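Local coordinates for metallo-beta-lactamase family protein (Staphylococcus aureus, PDB 3R2U) that probably acts as an iron-dependent hydrolase of the metallo-beta-lactamase superfamily, carrying a metal-binding alpha/beta domain followed by rhodanese-like sequence, at residues 135-140 with 146-151; 288-293 with 343-348. All coordinates share one frame; numbering follows the deposited sequence.

Contact 1: 135-140 with 146-151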
loop_
_atom_site.group_PDB
_atom_site.type_symbol
_atom_site.label_atom_id
_atom_site.label_comp_id
_atom_site.label_asym_id
_atom_site.label_seq_id
_atom_site.Cartn_x
_atom_site.Cartn_y
_atom_site.Cartn_z
ATOM N N LEU A 135 -10.875 -6.328 -35.603
ATOM C CA LEU A 135 -10.198 -7.557 -35.317
ATOM C C LEU A 135 -10.736 -8.632 -36.244
ATOM O O LEU A 135 -11.963 -8.842 -36.307
ATOM C CB LEU A 135 -10.457 -8.005 -33.884
ATOM C CG LEU A 135 -9.957 -7.113 -32.753
ATOM C CD1 LEU A 135 -10.433 -7.717 -31.449
ATOM C CD2 LEU A 135 -8.428 -6.990 -32.798
ATOM N N LYS A 136 -9.843 -9.323 -36.948
ATOM C CA LYS A 136 -10.258 -10.433 -37.786
ATOM C C LYS A 136 -9.906 -11.704 -37.050
ATOM O O LYS A 136 -8.777 -11.862 -36.553
ATOM C CB LYS A 136 -9.603 -10.409 -39.160
ATOM C CG LYS A 136 -10.028 -11.607 -40.064
ATOM C CD LYS A 136 -9.684 -11.398 -41.534
ATOM C CE LYS A 136 -10.650 -10.400 -42.233
ATOM N NZ LYS A 136 -12.098 -10.855 -42.308
ATOM N N VAL A 137 -10.899 -12.582 -36.929
ATOM C CA VAL A 137 -10.725 -13.864 -36.268
ATOM C C VAL A 137 -10.079 -14.819 -37.255
ATOM O O VAL A 137 -10.543 -14.964 -38.398
ATOM C CB VAL A 137 -12.082 -14.458 -35.803
ATOM C CG1 VAL A 137 -11.902 -15.877 -35.213
ATOM C CG2 VAL A 137 -12.744 -13.532 -34.768
ATOM N N LEU A 138 -8.971 -15.416 -36.847
ATOM C CA LEU A 138 -8.313 -16.424 -37.651
ATOM C C LEU A 138 -8.343 -17.731 -36.857
ATOM O O LEU A 138 -7.943 -17.748 -35.697
ATOM C CB LEU A 138 -6.875 -16.014 -37.965
ATOM C CG LEU A 138 -6.625 -14.714 -38.764
ATOM C CD1 LEU A 138 -5.117 -14.471 -38.946
ATOM C CD2 LEU A 138 -7.298 -14.728 -40.116
ATOM N N HIS A 139 -8.881 -18.806 -37.437
ATOM C CA HIS A 139 -8.879 -20.117 -36.771
ATOM C C HIS A 139 -7.458 -20.628 -36.912
ATOM O O HIS A 139 -6.978 -20.774 -38.003
ATOM C CB HIS A 139 -9.924 -21.074 -37.378
ATOM C CG HIS A 139 -10.027 -22.404 -36.687
ATOM N ND1 HIS A 139 -10.294 -23.574 -37.364
ATOM C CD2 HIS A 139 -9.874 -22.753 -35.383
ATOM C CE1 HIS A 139 -10.323 -24.587 -36.512
ATOM N NE2 HIS A 139 -10.058 -24.118 -35.300
ATOM N N THR A 140 -6.775 -20.855 -35.794
ATOM C CA THR A 140 -5.374 -21.303 -35.805
ATOM C C THR A 140 -5.238 -22.507 -34.893
ATOM O O THR A 140 -4.650 -22.418 -33.826
ATOM C CB THR A 140 -4.424 -20.150 -35.341
ATOM O OG1 THR A 140 -4.802 -19.692 -34.033
ATOM C CG2 THR A 140 -4.491 -18.973 -36.314
ATOM N N GLU A 146 -9.838 -25.645 -31.095
ATOM C CA GLU A 146 -10.659 -24.435 -31.223
ATOM C C GLU A 146 -9.876 -23.122 -31.226
ATOM O O GLU A 146 -10.476 -22.079 -31.426
ATOM C CB GLU A 146 -11.726 -24.362 -30.120
ATOM C CG GLU A 146 -11.246 -23.836 -28.751
ATOM C CD GLU A 146 -10.355 -24.803 -27.991
ATOM O OE1 GLU A 146 -10.386 -26.016 -28.274
ATOM O OE2 GLU A 146 -9.643 -24.346 -27.081
ATOM N N SER A 147 -8.565 -23.176 -31.003
ATOM C CA SER A 147 -7.734 -21.972 -30.912
ATOM C C SER A 147 -7.934 -21.002 -32.035
ATOM O O SER A 147 -7.887 -21.372 -33.195
ATOM C CB SER A 147 -6.228 -22.304 -30.853
ATOM O OG SER A 147 -5.852 -22.784 -29.582
ATOM N N ILE A 148 -8.144 -19.747 -31.661
ATOM C CA ILE A 148 -8.290 -18.669 -32.599
ATOM C C ILE A 148 -7.315 -17.558 -32.244
ATOM O O ILE A 148 -6.899 -17.431 -31.100
ATOM C CB ILE A 148 -9.747 -18.120 -32.641
ATOM C CG1 ILE A 148 -10.219 -17.695 -31.257
ATOM C CG2 ILE A 148 -10.703 -19.168 -33.270
ATOM C CD1 ILE A 148 -11.587 -17.054 -31.256
ATOM N N SER A 149 -6.911 -16.810 -33.258
ATOM C CA SER A 149 -6.043 -15.664 -33.103
ATOM C C SER A 149 -6.757 -14.430 -33.646
ATOM O O SER A 149 -7.604 -14.555 -34.542
ATOM C CB SER A 149 -4.736 -15.893 -33.859
ATOM O OG SER A 149 -3.979 -16.924 -33.241
ATOM N N PHE A 150 -6.424 -13.244 -33.119
ATOM C CA PHE A 150 -7.085 -12.020 -33.554
ATOM C C PHE A 150 -6.133 -11.042 -34.277
ATOM O O PHE A 150 -5.134 -10.582 -33.702
ATOM C CB PHE A 150 -7.750 -11.343 -32.347
ATOM C CG PHE A 150 -8.683 -12.251 -31.576
ATOM C CD1 PHE A 150 -9.983 -12.430 -31.973
ATOM C CD2 PHE A 150 -8.259 -12.895 -30.427
ATOM C CE1 PHE A 150 -10.853 -13.245 -31.228
ATOM C CE2 PHE A 150 -9.124 -13.722 -29.702
ATOM C CZ PHE A 150 -10.408 -13.885 -30.113
ATOM N N LEU A 151 -6.441 -10.744 -35.534
ATOM C CA LEU A 151 -5.618 -9.845 -36.355
ATOM C C LEU A 151 -6.192 -8.444 -36.279
ATOM O O LEU A 151 -7.308 -8.173 -36.759
ATOM C CB LEU A 151 -5.570 -10.325 -37.796
ATOM C CG LEU A 151 -4.650 -9.558 -38.759
ATOM C CD1 LEU A 151 -3.184 -9.810 -38.376
ATOM C CD2 LEU A 151 -4.930 -9.978 -40.211
#
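Thr140 and Ser149 meet through their side chains, OG1 and OG lying 3.0 Å apart in a hydrogen bond between the two hydroxyls. Thr140 reaches it with OG1 held between its backbone N and carbonyl carbon (chi1 57°), which also brings the CG2 methyl against Ser149, 3.7 Å from OG. On the same face Leu138 and Leu151 pack more loosely, and strand 164-168 adjoins them through Leu165. On the opposite face Val137, Ile148 and Phe150 make an apolar patch, with His139 at its end. Val137 divides its two methyls between neighbours: CG1 lies 4.0 Å from Ile148 CG2, the two side chains crossing at a slant, while CG2 comes as near to Phe150 CE1, meeting the ring obliquely as the side chains run alongside one another. Val122 and Ile128 extend this patch.

The backbone identifies the motif as an antiparallel beta hairpin of the metallo-beta-lactamase fold, its strand axes at 153°. Lys136 with Leu151 and Leu138 with Ser149 are hydrogen-bonded pairs, whereas Val137-Phe150 and His139-Ile148 are non-hydrogen-bonded ones. The bond from Leu151 N to Lys136 O is nearly straight. Past the paired strands, Thr140 N still donates to Ser147 O at 2.9 Å, but in a more bent bond, tilted from the carbonyl plane. The His139 ring leans over the same end: with CG anti to the backbone N (chi1 -177°), CD2 comes 3.3 Å from Ser147 O, an oblique approach, and Glu146 O lies at the ring's edge. NE2 is hydrogen-bonded to Pro145 O, which helps fix the ring's rotation. Ser147 OG turns instead to Thr144 OG1, and its side chain lies about 7 Å from the iron, touching the metal ligand His80; another ligand, His143, belongs to the connecting turn.

Contact 2: 288-293 with 343-348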
loop_
_atom_site.group_PDB
_atom_site.type_symbol
_atom_site.label_atom_id
_atom_site.label_comp_id
_atom_site.label_asym_id
_atom_site.label_seq_id
_atom_site.Cartn_x
_atom_site.Cartn_y
_atom_site.Cartn_z
ATOM N N THR A 288 -12.358 -13.765 3.008
ATOM C CA THR A 288 -11.511 -13.713 4.189
ATOM C C THR A 288 -10.848 -15.050 4.488
ATOM O O THR A 288 -11.447 -16.120 4.314
ATOM C CB THR A 288 -12.301 -13.271 5.445
ATOM O OG1 THR A 288 -13.334 -14.226 5.735
ATOM C CG2 THR A 288 -12.929 -11.889 5.234
ATOM N N VAL A 289 -9.588 -14.965 4.900
ATOM C CA VAL A 289 -8.823 -16.109 5.358
ATOM C C VAL A 289 -8.306 -15.744 6.745
ATOM O O VAL A 289 -7.405 -14.900 6.908
ATOM C CB VAL A 289 -7.684 -16.444 4.438
ATOM C CG1 VAL A 289 -6.911 -17.621 5.005
ATOM C CG2 VAL A 289 -8.229 -16.749 3.039
ATOM N N TYR A 290 -8.930 -16.353 7.739
ATOM C CA TYR A 290 -8.645 -16.074 9.112
ATOM C C TYR A 290 -7.976 -17.290 9.792
ATOM O O TYR A 290 -7.896 -18.386 9.214
ATOM C CB TYR A 290 -9.939 -15.667 9.855
ATOM C CG TYR A 290 -10.618 -14.335 9.481
ATOM C CD1 TYR A 290 -9.947 -13.307 8.800
ATOM C CD2 TYR A 290 -11.896 -14.051 9.962
ATOM C CE1 TYR A 290 -10.599 -12.064 8.515
ATOM C CE2 TYR A 290 -12.541 -12.835 9.697
ATOM C CZ TYR A 290 -11.899 -11.841 8.983
ATOM O OH TYR A 290 -12.577 -10.643 8.761
ATOM N N PRO A 291 -7.482 -17.107 11.012
ATOM C CA PRO A 291 -6.798 -18.244 11.658
ATOM C C PRO A 291 -7.682 -19.460 11.723
ATOM O O PRO A 291 -8.880 -19.330 11.955
ATOM C CB PRO A 291 -6.509 -17.727 13.069
ATOM C CG PRO A 291 -6.406 -16.230 12.893
ATOM C CD PRO A 291 -7.333 -15.861 11.781
ATOM N N ALA A 292 -7.096 -20.627 11.513
ATOM C CA ALA A 292 -7.851 -21.867 11.579
ATOM C C ALA A 292 -7.265 -22.757 12.654
ATOM O O ALA A 292 -6.071 -22.802 12.825
ATOM C CB ALA A 292 -7.826 -22.574 10.229
ATOM N N THR A 293 -8.121 -23.424 13.407
ATOM C CA THR A 293 -7.673 -24.380 14.404
ATOM C C THR A 293 -7.670 -25.799 13.822
ATOM O O THR A 293 -6.994 -26.673 14.362
ATOM C CB THR A 293 -8.549 -24.354 15.641
ATOM O OG1 THR A 293 -9.911 -24.468 15.238
ATOM C CG2 THR A 293 -8.346 -23.044 16.416
ATOM N N GLY A 343 1.688 -19.094 7.170
ATOM C CA GLY A 343 2.391 -17.834 6.925
ATOM C C GLY A 343 1.737 -16.721 7.707
ATOM O O GLY A 343 0.765 -16.953 8.429
ATOM N N ASP A 344 2.269 -15.510 7.579
ATOM C CA ASP A 344 1.655 -14.361 8.242
ATOM C C ASP A 344 0.421 -13.922 7.438
ATOM O O ASP A 344 0.304 -14.207 6.243
ATOM C CB ASP A 344 2.673 -13.222 8.434
ATOM C CG ASP A 344 3.144 -12.627 7.122
ATOM O OD1 ASP A 344 4.286 -12.928 6.725
ATOM O OD2 ASP A 344 2.360 -11.901 6.464
ATOM N N TYR A 345 -0.485 -13.211 8.111
ATOM C CA TYR A 345 -1.759 -12.774 7.540
ATOM C C TYR A 345 -1.673 -12.219 6.122
ATOM O O TYR A 345 -2.459 -12.599 5.257
ATOM C CB TYR A 345 -2.423 -11.724 8.446
ATOM C CG TYR A 345 -3.819 -11.321 7.980
ATOM C CD1 TYR A 345 -4.000 -10.307 7.034
ATOM C CD2 TYR A 345 -4.953 -11.966 8.483
ATOM C CE1 TYR A 345 -5.291 -9.947 6.596
ATOM C CE2 TYR A 345 -6.229 -11.618 8.058
ATOM C CZ TYR A 345 -6.397 -10.612 7.122
ATOM O OH TYR A 345 -7.668 -10.295 6.718
ATOM N N HIS A 346 -0.717 -11.328 5.900
ATOM C CA HIS A 346 -0.561 -10.663 4.614
ATOM C C HIS A 346 -0.067 -11.599 3.521
ATOM O O HIS A 346 -0.577 -11.592 2.407
ATOM C CB HIS A 346 0.382 -9.447 4.761
ATOM C CG HIS A 346 0.598 -8.698 3.484
ATOM N ND1 HIS A 346 -0.392 -7.943 2.888
ATOM C CD2 HIS A 346 1.693 -8.577 2.696
ATOM C CE1 HIS A 346 0.082 -7.404 1.778
ATOM N NE2 HIS A 346 1.342 -7.774 1.639
ATOM N N LEU A 347 0.946 -12.390 3.825
ATOM C CA LEU A 347 1.460 -13.338 2.851
ATOM C C LEU A 347 0.365 -14.366 2.471
ATOM O O LEU A 347 0.244 -14.757 1.325
ATOM C CB LEU A 347 2.672 -14.056 3.427
ATOM C CG LEU A 347 3.313 -15.174 2.616
ATOM C CD1 LEU A 347 3.871 -14.605 1.333
ATOM C CD2 LEU A 347 4.460 -15.858 3.455
ATOM N N VAL A 348 -0.414 -14.801 3.458
ATOM C CA VAL A 348 -1.510 -15.726 3.217
ATOM C C VAL A 348 -2.556 -15.070 2.260
ATOM O O VAL A 348 -3.073 -15.719 1.359
ATOM C CB VAL A 348 -2.167 -16.132 4.538
ATOM C CG1 VAL A 348 -3.574 -16.677 4.317
ATOM C CG2 VAL A 348 -1.250 -17.102 5.302
HETATM O O HOH W 1 -5.248 -13.631 5.297
HETATM O O HOH W 2 -8.849 -12.258 5.022
#
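Val289 CG1 presses on Val348 CG1 at 3.5 Å, a close methyl-to-methyl approach in which the two side chains cross. In both valines CG1 stands opposite the backbone N (chi1 178° and 160°), and these are the branches that meet. Beside them Tyr345 extends its ring toward Val289 and Tyr290. Its OH lies near the plane of the Tyr290 ring, 3.9 Å from CE1, and the two side chains run alongside each other, CD1 of Tyr290 also lying at the edge of the Tyr345 ring.

No direct hydrogen bond joins the segments; two waters do so instead. One accepts from Val289 N and is hydrogen-bonded to Tyr345 OH at 2.9 Å. The other donates to Val289 O and to Tyr345 O, and sits above the plane of the Tyr345 ring, over its centre. Tyr290 OH is bonded to Leu59 N of the second subunit, making this also a subunit boundary.

Asp344 is the N-cap of helix 345-356, its OD2 accepting from Leu347 N at 3.0 Å. The 288-293 loop passes along the first turn of that helix, and backbone hydrogen bonds tie Tyr290 and Ala292 to Tyr366 of strand 363-367, an outermost strand of the four-stranded parallel sheet.

How the contacts relate
The two contacts share no strand or helix: their centres are 42 Å apart, on opposite sides of the chain's centre, and contact 1 is complete, along the chain, well before the first segment of contact 2. Both are largely buried, but in different ways. Contact 1 is a local hairpin within the metal-binding domain, its turn close to the iron, and it buries 617 Å² through direct backbone bonds plus side-chain pairing on both faces; no other chain touches it. Contact 2 joins segments separated by 49 residues and buries only 176 Å². Two valines, a pair of tyrosines and bridging waters make it, and a neighbouring subunit adjoins it, in keeping with its more peripheral place.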